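Local coordinates for protein halogenase PltM (Pseudomonas fluorescens, PDB 6BZN) that halogenates phenolic substrates with unusual breadth in substrate and halide, chlorinating, brominating or iodinating them, as a flavoprotein that binds FAD, at residues I293-R296 / K297-K301; F280-A283 / K284-T288; W114-E117 / N118-S121; P120-P123 / D124-V127; K226-D230 / A231-L235. One frame throughout, in Å; residues are numbered along the deposited sequence.

Contact 1 (I293-R296 / K297-K301); sequences IEFR and KLLKK
Glu294 and Lys297 form a salt bridge one turn apart on helix 291-301, with Lys297 NZ 3.0 Å from Glu294 OE2. The ammonium meets this oxygen from above the carboxylate plane, about 50° out of it, and the lysine chain gets there by folding at its third torsion (chi3 -64°). The pair is part of a wider polar cluster: Glu294 OE1 bonds Tyr285 OH, OE2 takes the backbone N atoms of Thr288 and Glu289, and Lys297 NZ has a second anionic partner in Glu289. Four i to i+4 backbone bonds carry the helix through this turn, such as Lys297 N to Ile293 O at 2.9 Å and Leu299 N to Phe295 O at 3.0 Å. On the side facing the sheet, Phe295 and Leu298 both touch Leu258 of strand 256-262, and the Phe295 ring meets Phe309 edge-to-face. Arg296, salt-bridged through NE to Glu292, brings its guanidinium alongside, with Phe295 CE2 over one of its faces. Leu299 closes the apolar side: its CD1 makes a CH-pi contact 4.0 Å from the Phe295 ring centroid, 28° off the normal, and lies 3.6 Å from Phe295 CE2.

Contact 2 (F280-A283 / K284-T288); sequences FNNA and KYRPT
Asn281 O accepts two backbone donors across a tight turn that follows strand 273-281: Lys284 N at 2.8 Å and Tyr285 N at 2.9 Å. The tyrosine N-H arrives nearly head-on to the carbonyl, whereas the lysine N-H comes from about 50° above its plane, so the two share one oxygen from different directions. The Asn281 side chain works within its own half of the turn. With CG anti to the backbone N (chi1 -180°), OD1 takes Ala283 N at 3.0 Å and makes an Asx turn; ND2 lies against the aliphatic part of Lys284. Asn282 ND2 is satisfied from outside, by Asp214 OD1 and Pro322 O, while its CB sits over one face of the Arg286 guanidinium, 3.6 Å from Arg286 NH1. The amide and guanidinium planes are only 10° apart. The apolar side is an edge-to-face aromatic pair: Tyr285 turns its CD2-CE2 edge onto the face of Phe280, with CD2 over the ring centre and 3.6 Å from Phe280 CG. The ring centroids are 4.7 Å apart. The tyrosine hydroxyl is satisfied by Glu294. Pro287 CD comes within 4.3 Å of Phe280 CD2. The turn thus joins the end of strand 273-281 to helix 291-301: Phe280 packs on Leu298 of that helix and on Cys216 of strand 215-223, Pro287 touches Cys216, Phe218 and Glu294, and Lys301 makes a cation-pi contact with Tyr285.

Contact 3 (W114-E117 / N118-S121); sequences WHQE and NAPS
The imidazole of His115 meets Ser121 at its edge: ND1 and Ser121 OG lie 2.6 Å apart in the ring plane, in a nearly straight hydrogen bond (173°) that either atom could donate. The rings of His115 and His251 meet with planes about 55° apart, and NE2 bonds His251 ND1, so both nitrogens of the His115 ring have partners. The bond between His115 and Ser121 ties together the two arms of a loop between strands 109-114 and 126-131, whose tip is a type II beta turn from Gln116 to Ala119. An alanine at His115 would strip away the ring, and Ser121 OG would probably lose its histidine partner, as would His251 ND1, loosening the hold between the arms. Inside the loop, water 1 bridges them, accepting from Gln116 N at 2.9 Å, donating to Ala119 O at 2.9 Å and bonding Ser121 OG as well. Across the turn, Gln116 CG packs on Ala119 CB at 3.6 Å. The side chains of Glu117 and Asn118 lie side by side and point the same way, their carboxylate and amide planes 35° apart. Water 3 lies 2.8 Å from Glu117 OE2, to which it may donate, and accepts from Asn118 ND2 at 2.9 Å.

Contact 4 (P120-P123 / D124-V127); sequences PSSP and DHLV
Ser122 OG accepts Asp124 N at 3.0 Å, and the carbonyl oxygen of the same serine accepts His125 N, also at 3.0 Å, closing a type I beta turn from Ser122 to His125. The serine hydroxyl is swung anti to its own backbone nitrogen (chi1 167°), which carries it over the turn toward the amide of Asp124; the side chain thus adds a second bond across the bend. Ser122 CB also meets the histidine ring over one face in a CH-pi contact, 3.9 Å from the centroid and 17° off the normal. Water 4 ties the same two residues from another direction: it accepts from Ser122 N at 2.9 Å and bonds His125 ND1 at 2.8 Å. The imidazole further meets the rings of Trp114 and Phe410. Asp124 OD1 forms a salt bridge with Arg237 NH1 of helix 235-238. His125 is itself the centre of an inverse gamma turn, a second bend that delivers the chain into strand 126-131, where Val127 packs on helix 410-441. Leu126, the first residue of that strand, turns its methyls back to the beta turn: CD1 and CD2 each lie 3.6 Å from Pro123 O.

Contact 5 (K226-D230 / A231-L235); sequences KSYED and ALAPL
Tyr228 holds its ring anti to the backbone N (chi1 -178°), which sends the ring along the short helix 228-231 to lie against Leu232. Leu232 CB lies over the tyrosine face, a CH-pi contact 3.9 Å from the centroid, while the leucine branch continues to CD1, 3.4 Å from Tyr228 CE2. The side chains cross at about a right angle. Ala233 CB comes to Tyr228 CE1 from the same side of the ring plane, 4.1 Å away. An alanine at Tyr228 would take away the ring, and the side chains of Leu232 and Ala233 would probably lose the surface they pack on, opening a gap beside them. The backbone is shaped by two carbonyls. Ser227 O accepts Ala231 N at 2.9 Å, and Tyr228 O accepts both Leu232 N at 2.8 Å and Ala233 N at 3.3 Å, from opposite faces of its plane. Ser227 also caps the helix start, its OG taking Asp230 N at 3.0 Å. Glu229 is linked to the turn by water 5, which donates to both Glu229 OE1 and Ala233 O; the carboxylate oxygens are further held by Leu244 N and Phe245 N. The helix and the turn after it lead into helix 235-238: Tyr228 packs on Thr238 there and on Leu249 of strand 248-253, Leu232 touches His251 of that strand, and Ala233 rests on Pro123.

Contacts 1 and 2 are partly buried, while contacts 3, 4 and 5 lie at the surface. Contacts 1 and 2 meet at Glu294, and together their charged and aromatic groups join strand 273-281 to helix 291-301. Contacts 3 and 4 share Pro120 and Ser121 and lie in one connection between strands 109-114 and 126-131, both built on turns, hydroxyls and water. Contact 5 abuts contact 4 through Pro123 and Leu126 against Ala233 and Tyr228. It combines helix capping with a tyrosine face, whereas contact 1 relies on repeated helical bonds and a salt bridge.

Contact 1 (I293-R296 / K297-K301)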
loop_
_atom_site.group_PDB
_atom_site.type_symbol
_atom_site.label_atom_id
_atom_site.label_comp_id
_atom_site.label_asym_id
_atom_site.label_seq_id
_atom_site.Cartn_x
_atom_site.Cartn_y
_atom_site.Cartn_z
ATOM N N ILE A 293 -8.344 3.878 25.492
ATOM C CA ILE A 293 -9.774 3.914 25.850
ATOM C C ILE A 293 -10.638 3.615 24.610
ATOM O O ILE A 293 -11.586 2.834 24.680
ATOM C CB ILE A 293 -10.174 5.256 26.526
ATOM C CG1 ILE A 293 -9.461 5.396 27.883
ATOM C CG2 ILE A 293 -11.690 5.347 26.714
ATOM C CD1 ILE A 293 -9.345 6.831 28.367
ATOM N N GLU A 294 -10.290 4.212 23.477
ATOM C CA GLU A 294 -10.993 3.920 22.223
ATOM C C GLU A 294 -10.859 2.437 21.846
ATOM O O GLU A 294 -11.827 1.819 21.396
ATOM C CB GLU A 294 -10.501 4.822 21.091
ATOM C CG GLU A 294 -10.871 6.295 21.238
ATOM C CD GLU A 294 -12.373 6.573 21.098
ATOM O OE1 GLU A 294 -13.086 5.833 20.381
ATOM O OE2 GLU A 294 -12.840 7.562 21.702
ATOM N N PHE A 295 -9.680 1.859 22.070
ATOM C CA PHE A 295 -9.456 0.443 21.802
ATOM C C PHE A 295 -10.396 -0.420 22.656
ATOM O O PHE A 295 -11.109 -1.275 22.128
ATOM C CB PHE A 295 -7.982 0.065 22.042
ATOM C CG PHE A 295 -7.648 -1.359 21.680
ATOM C CD1 PHE A 295 -7.842 -1.829 20.383
ATOM C CD2 PHE A 295 -7.105 -2.231 22.632
ATOM C CE1 PHE A 295 -7.542 -3.143 20.046
ATOM C CE2 PHE A 295 -6.790 -3.541 22.300
ATOM C CZ PHE A 295 -7.008 -4.000 21.002
ATOM N N ARG A 296 -10.445 -0.143 23.956
ATOM C CA ARG A 296 -11.324 -0.886 24.857
ATOM C C ARG A 296 -12.806 -0.719 24.499
ATOM O O ARG A 296 -13.556 -1.700 24.569
ATOM C CB ARG A 296 -11.089 -0.508 26.325
ATOM C CG ARG A 296 -9.698 -0.841 26.854
ATOM C CD ARG A 296 -9.375 -2.336 26.885
ATOM N NE ARG A 296 -7.954 -2.592 26.616
ATOM C CZ ARG A 296 -7.386 -3.797 26.492
ATOM N NH1 ARG A 296 -8.097 -4.918 26.629
ATOM N NH2 ARG A 296 -6.078 -3.879 26.227
ATOM N N LYS A 297 -13.226 0.491 24.122
ATOM C CA LYS A 297 -14.606 0.706 23.650
ATOM C C LYS A 297 -14.926 -0.142 22.418
ATOM O O LYS A 297 -16.009 -0.730 22.326
ATOM C CB LYS A 297 -14.893 2.186 23.373
ATOM C CG LYS A 297 -15.002 3.035 24.644
ATOM C CD LYS A 297 -15.563 4.435 24.399
ATOM C CE LYS A 297 -14.668 5.277 23.512
ATOM N NZ LYS A 297 -15.154 6.682 23.375
ATOM N N LEU A 298 -13.981 -0.207 21.480
ATOM C CA LEU A 298 -14.141 -1.032 20.287
ATOM C C LEU A 298 -14.344 -2.503 20.658
ATOM O O LEU A 298 -15.249 -3.161 20.127
ATOM C CB LEU A 298 -12.926 -0.894 19.365
ATOM C CG LEU A 298 -13.040 -1.565 17.999
ATOM C CD1 LEU A 298 -14.122 -0.888 17.181
ATOM C CD2 LEU A 298 -11.706 -1.522 17.268
ATOM N N LEU A 299 -13.520 -3.008 21.576
ATOM C CA LEU A 299 -13.579 -4.409 21.976
ATOM C C LEU A 299 -14.881 -4.755 22.733
ATOM O O LEU A 299 -15.379 -5.876 22.626
ATOM C CB LEU A 299 -12.352 -4.785 22.814
ATOM C CG LEU A 299 -10.963 -4.624 22.164
ATOM C CD1 LEU A 299 -9.907 -5.276 23.047
ATOM C CD2 LEU A 299 -10.901 -5.173 20.747
ATOM N N LYS A 300 -15.423 -3.787 23.468
ATOM C CA LYS A 300 -16.714 -3.934 24.153
ATOM C C LYS A 300 -17.849 -3.987 23.116
ATOM O O LYS A 300 -18.753 -4.809 23.218
ATOM C CB LYS A 300 -16.898 -2.755 25.111
ATOM C CG LYS A 300 -17.994 -2.862 26.160
ATOM C CD LYS A 300 -18.048 -1.553 26.956
ATOM C CE LYS A 300 -18.550 -1.722 28.377
ATOM N NZ LYS A 300 -20.026 -1.847 28.425
ATOM N N LYS A 301 -17.760 -3.130 22.103
ATOM C CA LYS A 301 -18.699 -3.104 20.973
ATOM C C LYS A 301 -18.679 -4.425 20.186
ATOM O O LYS A 301 -19.725 -4.913 19.762
ATOM C CB LYS A 301 -18.329 -1.936 20.048
ATOM C CG LYS A 301 -19.445 -1.165 19.367
ATOM C CD LYS A 301 -18.899 0.190 18.884
ATOM C CE LYS A 301 -19.953 1.070 18.221
ATOM N NZ LYS A 301 -19.502 2.462 17.909
#

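Contact 2 (F280-A283 / K284-T288)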
loop_
_atom_site.group_PDB
_atom_site.type_symbol
_atom_site.label_atom_id
_atom_site.label_comp_id
_atom_site.label_asym_id
_atom_site.label_seq_id
_atom_site.Cartn_x
_atom_site.Cartn_y
_atom_site.Cartn_z
ATOM N N PHE A 280 -11.537 4.387 11.699
ATOM C CA PHE A 280 -12.940 4.797 11.634
ATOM C C PHE A 280 -13.222 5.699 10.437
ATOM O O PHE A 280 -12.445 6.575 10.103
ATOM C CB PHE A 280 -13.362 5.528 12.916
ATOM C CG PHE A 280 -13.308 4.673 14.142
ATOM C CD1 PHE A 280 -14.164 3.575 14.271
ATOM C CD2 PHE A 280 -12.434 4.967 15.178
ATOM C CE1 PHE A 280 -14.128 2.777 15.411
ATOM C CE2 PHE A 280 -12.392 4.182 16.313
ATOM C CZ PHE A 280 -13.236 3.079 16.430
ATOM N N ASN A 281 -14.369 5.455 9.816
ATOM C CA ASN A 281 -15.009 6.388 8.926
ATOM C C ASN A 281 -15.508 7.561 9.775
ATOM O O ASN A 281 -16.465 7.421 10.538
ATOM C CB ASN A 281 -16.173 5.690 8.219
ATOM C CG ASN A 281 -16.901 6.589 7.253
ATOM O OD1 ASN A 281 -16.646 7.784 7.183
ATOM N ND2 ASN A 281 -17.811 6.009 6.485
ATOM N N ASN A 282 -14.862 8.719 9.630
ATOM C CA ASN A 282 -15.164 9.897 10.466
ATOM C C ASN A 282 -16.579 10.439 10.223
ATOM O O ASN A 282 -17.138 11.121 11.084
ATOM C CB ASN A 282 -14.145 11.014 10.233
ATOM C CG ASN A 282 -12.764 10.708 10.809
ATOM O OD1 ASN A 282 -12.634 10.216 11.927
ATOM N ND2 ASN A 282 -11.725 11.062 10.065
ATOM N N ALA A 283 -17.158 10.121 9.068
ATOM C CA ALA A 283 -18.569 10.420 8.802
ATOM C C ALA A 283 -19.530 9.607 9.667
ATOM O O ALA A 283 -20.684 10.008 9.818
ATOM C CB ALA A 283 -18.894 10.203 7.329
ATOM N N LYS A 284 -19.088 8.467 10.202
ATOM C CA LYS A 284 -19.938 7.613 11.037
ATOM C C LYS A 284 -19.557 7.561 12.505
ATOM O O LYS A 284 -20.428 7.379 13.325
ATOM C CB LYS A 284 -19.974 6.199 10.488
ATOM C CG LYS A 284 -20.699 6.089 9.158
ATOM C CD LYS A 284 -20.776 4.647 8.723
ATOM C CE LYS A 284 -21.328 4.525 7.319
ATOM N NZ LYS A 284 -22.804 4.571 7.350
ATOM N N TYR A 285 -18.276 7.670 12.842
ATOM C CA TYR A 285 -17.858 7.705 14.241
ATOM C C TYR A 285 -16.585 8.518 14.360
ATOM O O TYR A 285 -15.620 8.234 13.646
ATOM C CB TYR A 285 -17.605 6.291 14.795
ATOM C CG TYR A 285 -17.067 6.303 16.204
ATOM C CD1 TYR A 285 -17.910 6.570 17.291
ATOM C CD2 TYR A 285 -15.718 6.062 16.469
ATOM C CE1 TYR A 285 -17.424 6.596 18.587
ATOM C CE2 TYR A 285 -15.221 6.085 17.757
ATOM C CZ TYR A 285 -16.074 6.352 18.816
ATOM O OH TYR A 285 -15.595 6.386 20.092
ATOM N N ARG A 286 -16.576 9.498 15.262
ATOM C CA ARG A 286 -15.367 10.264 15.574
ATOM C C ARG A 286 -14.912 9.896 16.978
ATOM O O ARG A 286 -15.654 10.094 17.934
ATOM C CB ARG A 286 -15.609 11.777 15.478
ATOM C CG ARG A 286 -15.548 12.317 14.057
ATOM C CD ARG A 286 -15.728 13.825 14.003
ATOM N NE ARG A 286 -16.256 14.235 12.702
ATOM C CZ ARG A 286 -15.537 14.468 11.598
ATOM N NH1 ARG A 286 -14.204 14.354 11.581
ATOM N NH2 ARG A 286 -16.164 14.829 10.483
ATOM N N PRO A 287 -13.688 9.360 17.122
ATOM C CA PRO A 287 -13.230 9.063 18.470
ATOM C C PRO A 287 -13.028 10.339 19.298
ATOM O O PRO A 287 -12.723 11.391 18.747
ATOM C CB PRO A 287 -11.895 8.356 18.232
ATOM C CG PRO A 287 -11.406 8.930 16.956
ATOM C CD PRO A 287 -12.632 9.107 16.120
ATOM N N THR A 288 -13.224 10.225 20.604
ATOM C CA THR A 288 -13.097 11.359 21.526
ATOM C C THR A 288 -12.084 11.166 22.644
ATOM O O THR A 288 -11.689 12.147 23.272
ATOM C CB THR A 288 -14.453 11.667 22.192
ATOM O OG1 THR A 288 -15.013 10.461 22.720
ATOM C CG2 THR A 288 -15.400 12.261 21.190
#

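Contact 3 (W114-E117 / N118-S121)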
loop_
_atom_site.group_PDB
_atom_site.type_symbol
_atom_site.label_atom_id
_atom_site.label_comp_id
_atom_site.label_asym_id
_atom_site.label_seq_id
_atom_site.Cartn_x
_atom_site.Cartn_y
_atom_site.Cartn_z
ATOM N N TRP A 114 -16.723 -10.174 9.298
ATOM C CA TRP A 114 -17.680 -9.085 9.500
ATOM C C TRP A 114 -18.360 -9.221 10.861
ATOM O O TRP A 114 -18.582 -10.342 11.361
ATOM C CB TRP A 114 -18.711 -9.078 8.363
ATOM C CG TRP A 114 -19.755 -7.996 8.438
ATOM C CD1 TRP A 114 -19.675 -6.724 7.934
ATOM C CD2 TRP A 114 -21.033 -8.096 9.055
ATOM N NE1 TRP A 114 -20.825 -6.031 8.202
ATOM C CE2 TRP A 114 -21.683 -6.852 8.879
ATOM C CE3 TRP A 114 -21.705 -9.125 9.727
ATOM C CZ2 TRP A 114 -22.972 -6.608 9.356
ATOM C CZ3 TRP A 114 -22.993 -8.883 10.206
ATOM C CH2 TRP A 114 -23.609 -7.632 10.021
ATOM N N HIS A 115 -18.677 -8.084 11.458
ATOM C CA HIS A 115 -19.283 -8.006 12.796
ATOM C C HIS A 115 -20.306 -6.913 12.842
ATOM O O HIS A 115 -20.297 -6.012 12.003
ATOM C CB HIS A 115 -18.241 -7.691 13.845
ATOM C CG HIS A 115 -17.045 -8.562 13.754
ATOM N ND1 HIS A 115 -16.950 -9.762 14.415
ATOM C CD2 HIS A 115 -15.920 -8.442 13.018
ATOM C CE1 HIS A 115 -15.798 -10.331 14.121
ATOM N NE2 HIS A 115 -15.163 -9.554 13.266
ATOM N N GLN A 116 -21.177 -6.974 13.835
ATOM C CA GLN A 116 -22.102 -5.897 14.083
ATOM C C GLN A 116 -22.352 -5.758 15.559
ATOM O O GLN A 116 -22.302 -6.739 16.307
ATOM C CB GLN A 116 -23.418 -6.089 13.320
ATOM C CG GLN A 116 -24.376 -7.118 13.891
ATOM C CD GLN A 116 -25.776 -6.994 13.313
ATOM O OE1 GLN A 116 -26.329 -7.972 12.867
ATOM N NE2 GLN A 116 -26.331 -5.781 13.296
ATOM N N GLU A 117 -22.619 -4.526 15.954
ATOM C CA GLU A 117 -22.864 -4.190 17.332
ATOM C C GLU A 117 -24.160 -4.876 17.779
ATOM O O GLU A 117 -25.103 -5.034 16.986
ATOM C CB GLU A 117 -22.971 -2.680 17.445
ATOM C CG GLU A 117 -23.072 -2.151 18.853
ATOM C CD GLU A 117 -22.819 -0.657 18.941
ATOM O OE1 GLU A 117 -22.723 0.013 17.881
ATOM O OE2 GLU A 117 -22.689 -0.157 20.079
ATOM N N ASN A 118 -24.175 -5.321 19.035
ATOM C CA ASN A 118 -25.363 -5.908 19.660
ATOM C C ASN A 118 -25.839 -7.230 19.067
ATOM O O ASN A 118 -27.004 -7.598 19.207
ATOM C CB ASN A 118 -26.486 -4.871 19.693
ATOM C CG ASN A 118 -26.100 -3.644 20.486
ATOM O OD1 ASN A 118 -25.425 -3.755 21.504
ATOM N ND2 ASN A 118 -26.514 -2.478 20.033
ATOM N N ALA A 119 -24.921 -7.962 18.440
ATOM C CA ALA A 119 -25.200 -9.295 17.917
ATOM C C ALA A 119 -23.924 -10.115 17.973
ATOM O O ALA A 119 -22.835 -9.548 17.844
ATOM C CB ALA A 119 -25.711 -9.224 16.490
ATOM N N PRO A 120 -24.049 -11.443 18.158
ATOM C CA PRO A 120 -22.865 -12.299 18.137
ATOM C C PRO A 120 -22.307 -12.441 16.733
ATOM O O PRO A 120 -23.067 -12.458 15.762
ATOM C CB PRO A 120 -23.391 -13.655 18.635
ATOM C CG PRO A 120 -24.835 -13.658 18.290
ATOM C CD PRO A 120 -25.290 -12.222 18.389
ATOM N N SER A 121 -20.984 -12.560 16.632
ATOM C CA SER A 121 -20.314 -12.674 15.350
ATOM C C SER A 121 -20.341 -14.110 14.844
ATOM O O SER A 121 -20.220 -15.040 15.627
ATOM C CB SER A 121 -18.865 -12.192 15.470
ATOM O OG SER A 121 -18.834 -10.823 15.829
HETATM O O HOH W 1 -21.194 -9.368 15.410
HETATM O O HOH W 2 -22.426 -2.264 22.056
HETATM O O HOH W 3 -24.970 -0.546 21.608
#

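Contact 4 (P120-P123 / D124-V127)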
loop_
_atom_site.group_PDB
_atom_site.type_symbol
_atom_site.label_atom_id
_atom_site.label_comp_id
_atom_site.label_asym_id
_atom_site.label_seq_id
_atom_site.Cartn_x
_atom_site.Cartn_y
_atom_site.Cartn_z
ATOM N N PRO A 120 -24.049 -11.443 18.158
ATOM C CA PRO A 120 -22.865 -12.299 18.137
ATOM C C PRO A 120 -22.307 -12.441 16.733
ATOM O O PRO A 120 -23.067 -12.458 15.762
ATOM C CB PRO A 120 -23.391 -13.655 18.635
ATOM C CG PRO A 120 -24.835 -13.658 18.290
ATOM C CD PRO A 120 -25.290 -12.222 18.389
ATOM N N SER A 121 -20.984 -12.560 16.632
ATOM C CA SER A 121 -20.314 -12.674 15.350
ATOM C C SER A 121 -20.341 -14.110 14.844
ATOM O O SER A 121 -20.220 -15.040 15.627
ATOM C CB SER A 121 -18.865 -12.192 15.470
ATOM O OG SER A 121 -18.834 -10.823 15.829
ATOM N N SER A 122 -20.498 -14.287 13.537
ATOM C CA SER A 122 -20.545 -15.620 12.944
ATOM C C SER A 122 -19.266 -15.940 12.162
ATOM O O SER A 122 -18.857 -15.167 11.292
ATOM C CB SER A 122 -21.761 -15.757 12.038
ATOM O OG SER A 122 -21.660 -16.913 11.236
ATOM N N PRO A 123 -18.657 -17.105 12.429
ATOM C CA PRO A 123 -17.546 -17.548 11.573
ATOM C C PRO A 123 -17.916 -17.895 10.123
ATOM O O PRO A 123 -17.030 -18.226 9.348
ATOM C CB PRO A 123 -16.984 -18.789 12.285
ATOM C CG PRO A 123 -17.818 -19.027 13.469
ATOM C CD PRO A 123 -18.933 -18.035 13.538
ATOM N N ASP A 124 -19.197 -17.828 9.756
ATOM C CA ASP A 124 -19.599 -17.894 8.345
ATOM C C ASP A 124 -19.657 -16.537 7.641
ATOM O O ASP A 124 -19.864 -16.490 6.442
ATOM C CB ASP A 124 -20.937 -18.608 8.221
ATOM C CG ASP A 124 -20.880 -20.007 8.800
ATOM O OD1 ASP A 124 -19.922 -20.746 8.466
ATOM O OD2 ASP A 124 -21.754 -20.347 9.622
ATOM N N HIS A 125 -19.451 -15.449 8.377
ATOM C CA HIS A 125 -19.368 -14.107 7.779
ATOM C C HIS A 125 -17.914 -13.762 7.492
ATOM O O HIS A 125 -17.413 -12.729 7.966
ATOM C CB HIS A 125 -20.024 -13.071 8.698
ATOM C CG HIS A 125 -21.495 -13.260 8.851
ATOM N ND1 HIS A 125 -22.216 -12.695 9.880
ATOM C CD2 HIS A 125 -22.386 -13.951 8.102
ATOM C CE1 HIS A 125 -23.488 -13.028 9.756
ATOM N NE2 HIS A 125 -23.618 -13.779 8.679
ATOM N N LEU A 126 -17.277 -14.632 6.692
ATOM C CA LEU A 126 -15.867 -14.552 6.299
ATOM C C LEU A 126 -15.708 -14.691 4.784
ATOM O O LEU A 126 -16.410 -15.480 4.153
ATOM C CB LEU A 126 -15.063 -15.705 6.923
ATOM C CG LEU A 126 -14.407 -15.543 8.283
ATOM C CD1 LEU A 126 -15.397 -15.037 9.310
ATOM C CD2 LEU A 126 -13.804 -16.885 8.709
ATOM N N VAL A 127 -14.771 -13.946 4.210
ATOM C CA VAL A 127 -14.260 -14.238 2.872
ATOM C C VAL A 127 -12.737 -14.194 2.947
ATOM O O VAL A 127 -12.166 -13.395 3.697
ATOM C CB VAL A 127 -14.784 -13.289 1.755
ATOM C CG1 VAL A 127 -16.279 -13.461 1.547
ATOM C CG2 VAL A 127 -14.466 -11.824 2.038
HETATM O O HOH W 4 -20.916 -11.808 12.154
#

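Contact 5 (K226-D230 / A231-L235)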
loop_
_atom_site.group_PDB
_atom_site.type_symbol
_atom_site.label_atom_id
_atom_site.label_comp_id
_atom_site.label_asym_id
_atom_site.label_seq_id
_atom_site.Cartn_x
_atom_site.Cartn_y
_atom_site.Cartn_z
ATOM N N LYS A 226 -3.622 -13.448 20.268
ATOM C CA LYS A 226 -4.088 -14.775 19.853
ATOM C C LYS A 226 -4.417 -14.875 18.375
ATOM O O LYS A 226 -4.948 -13.942 17.795
ATOM C CB LYS A 226 -5.359 -15.162 20.594
ATOM C CG LYS A 226 -5.136 -15.789 21.935
ATOM C CD LYS A 226 -6.356 -16.616 22.327
ATOM C CE LYS A 226 -6.062 -17.374 23.602
ATOM N NZ LYS A 226 -7.317 -17.926 24.155
ATOM N N SER A 227 -4.155 -16.044 17.800
ATOM C CA SER A 227 -4.499 -16.326 16.421
ATOM C C SER A 227 -6.022 -16.387 16.252
ATOM O O SER A 227 -6.744 -16.738 17.189
ATOM C CB SER A 227 -3.886 -17.660 15.985
ATOM O OG SER A 227 -4.585 -18.762 16.551
ATOM N N TYR A 228 -6.499 -16.073 15.054
ATOM C CA TYR A 228 -7.927 -16.199 14.758
ATOM C C TYR A 228 -8.433 -17.619 15.091
ATOM O O TYR A 228 -9.504 -17.782 15.674
ATOM C CB TYR A 228 -8.229 -15.895 13.297
ATOM C CG TYR A 228 -9.711 -15.973 13.023
ATOM C CD1 TYR A 228 -10.317 -17.194 12.694
ATOM C CD2 TYR A 228 -10.517 -14.854 13.155
ATOM C CE1 TYR A 228 -11.681 -17.277 12.476
ATOM C CE2 TYR A 228 -11.880 -14.917 12.938
ATOM C CZ TYR A 228 -12.462 -16.137 12.614
ATOM O OH TYR A 228 -13.804 -16.215 12.407
ATOM N N GLU A 229 -7.658 -18.629 14.714
ATOM C CA GLU A 229 -8.084 -20.022 14.893
ATOM C C GLU A 229 -8.229 -20.383 16.377
ATOM O O GLU A 229 -9.170 -21.088 16.734
ATOM C CB GLU A 229 -7.147 -20.999 14.193
ATOM C CG GLU A 229 -7.357 -21.130 12.692
ATOM C CD GLU A 229 -6.996 -19.876 11.903
ATOM O OE1 GLU A 229 -7.745 -19.545 10.957
ATOM O OE2 GLU A 229 -5.967 -19.225 12.211
ATOM N N ASP A 230 -7.310 -19.908 17.223
ATOM C CA ASP A 230 -7.386 -20.131 18.680
ATOM C C ASP A 230 -8.432 -19.271 19.368
ATOM O O ASP A 230 -9.041 -19.709 20.336
ATOM C CB ASP A 230 -6.030 -19.878 19.372
ATOM C CG ASP A 230 -4.991 -20.929 19.041
ATOM O OD1 ASP A 230 -5.378 -22.057 18.662
ATOM O OD2 ASP A 230 -3.778 -20.630 19.135
ATOM N N ALA A 231 -8.623 -18.045 18.894
ATOM C CA ALA A 231 -9.499 -17.089 19.564
ATOM C C ALA A 231 -10.955 -17.254 19.159
ATOM O O ALA A 231 -11.839 -17.052 19.987
ATOM C CB ALA A 231 -9.049 -15.666 19.284
ATOM N N LEU A 232 -11.209 -17.564 17.889
ATOM C CA LEU A 232 -12.562 -17.484 17.329
ATOM C C LEU A 232 -13.077 -18.776 16.704
ATOM O O LEU A 232 -14.146 -19.244 17.081
ATOM C CB LEU A 232 -12.660 -16.315 16.342
ATOM C CG LEU A 232 -12.733 -14.946 17.037
ATOM C CD1 LEU A 232 -12.421 -13.806 16.080
ATOM C CD2 LEU A 232 -14.077 -14.738 17.719
ATOM N N ALA A 233 -12.364 -19.352 15.741
ATOM C CA ALA A 233 -12.864 -20.566 15.092
ATOM C C ALA A 233 -11.771 -21.248 14.314
ATOM O O ALA A 233 -11.055 -20.579 13.561
ATOM C CB ALA A 233 -14.026 -20.244 14.163
ATOM N N PRO A 234 -11.647 -22.581 14.465
ATOM C CA PRO A 234 -10.623 -23.321 13.725
ATOM C C PRO A 234 -10.993 -23.506 12.263
ATOM O O PRO A 234 -12.144 -23.250 11.875
ATOM C CB PRO A 234 -10.609 -24.675 14.442
ATOM C CG PRO A 234 -12.042 -24.851 14.862
ATOM C CD PRO A 234 -12.476 -23.481 15.295
ATOM N N LEU A 235 -10.048 -24.001 11.472
ATOM C CA LEU A 235 -10.279 -24.242 10.039
ATOM C C LEU A 235 -11.415 -25.234 9.788
ATOM O O LEU A 235 -12.126 -25.107 8.799
ATOM C CB LEU A 235 -9.018 -24.763 9.347
ATOM C CG LEU A 235 -7.827 -23.821 9.208
ATOM C CD1 LEU A 235 -6.708 -24.538 8.471
ATOM C CD2 LEU A 235 -8.243 -22.554 8.479
HETATM O O HOH W 5 -10.337 -20.638 10.772
#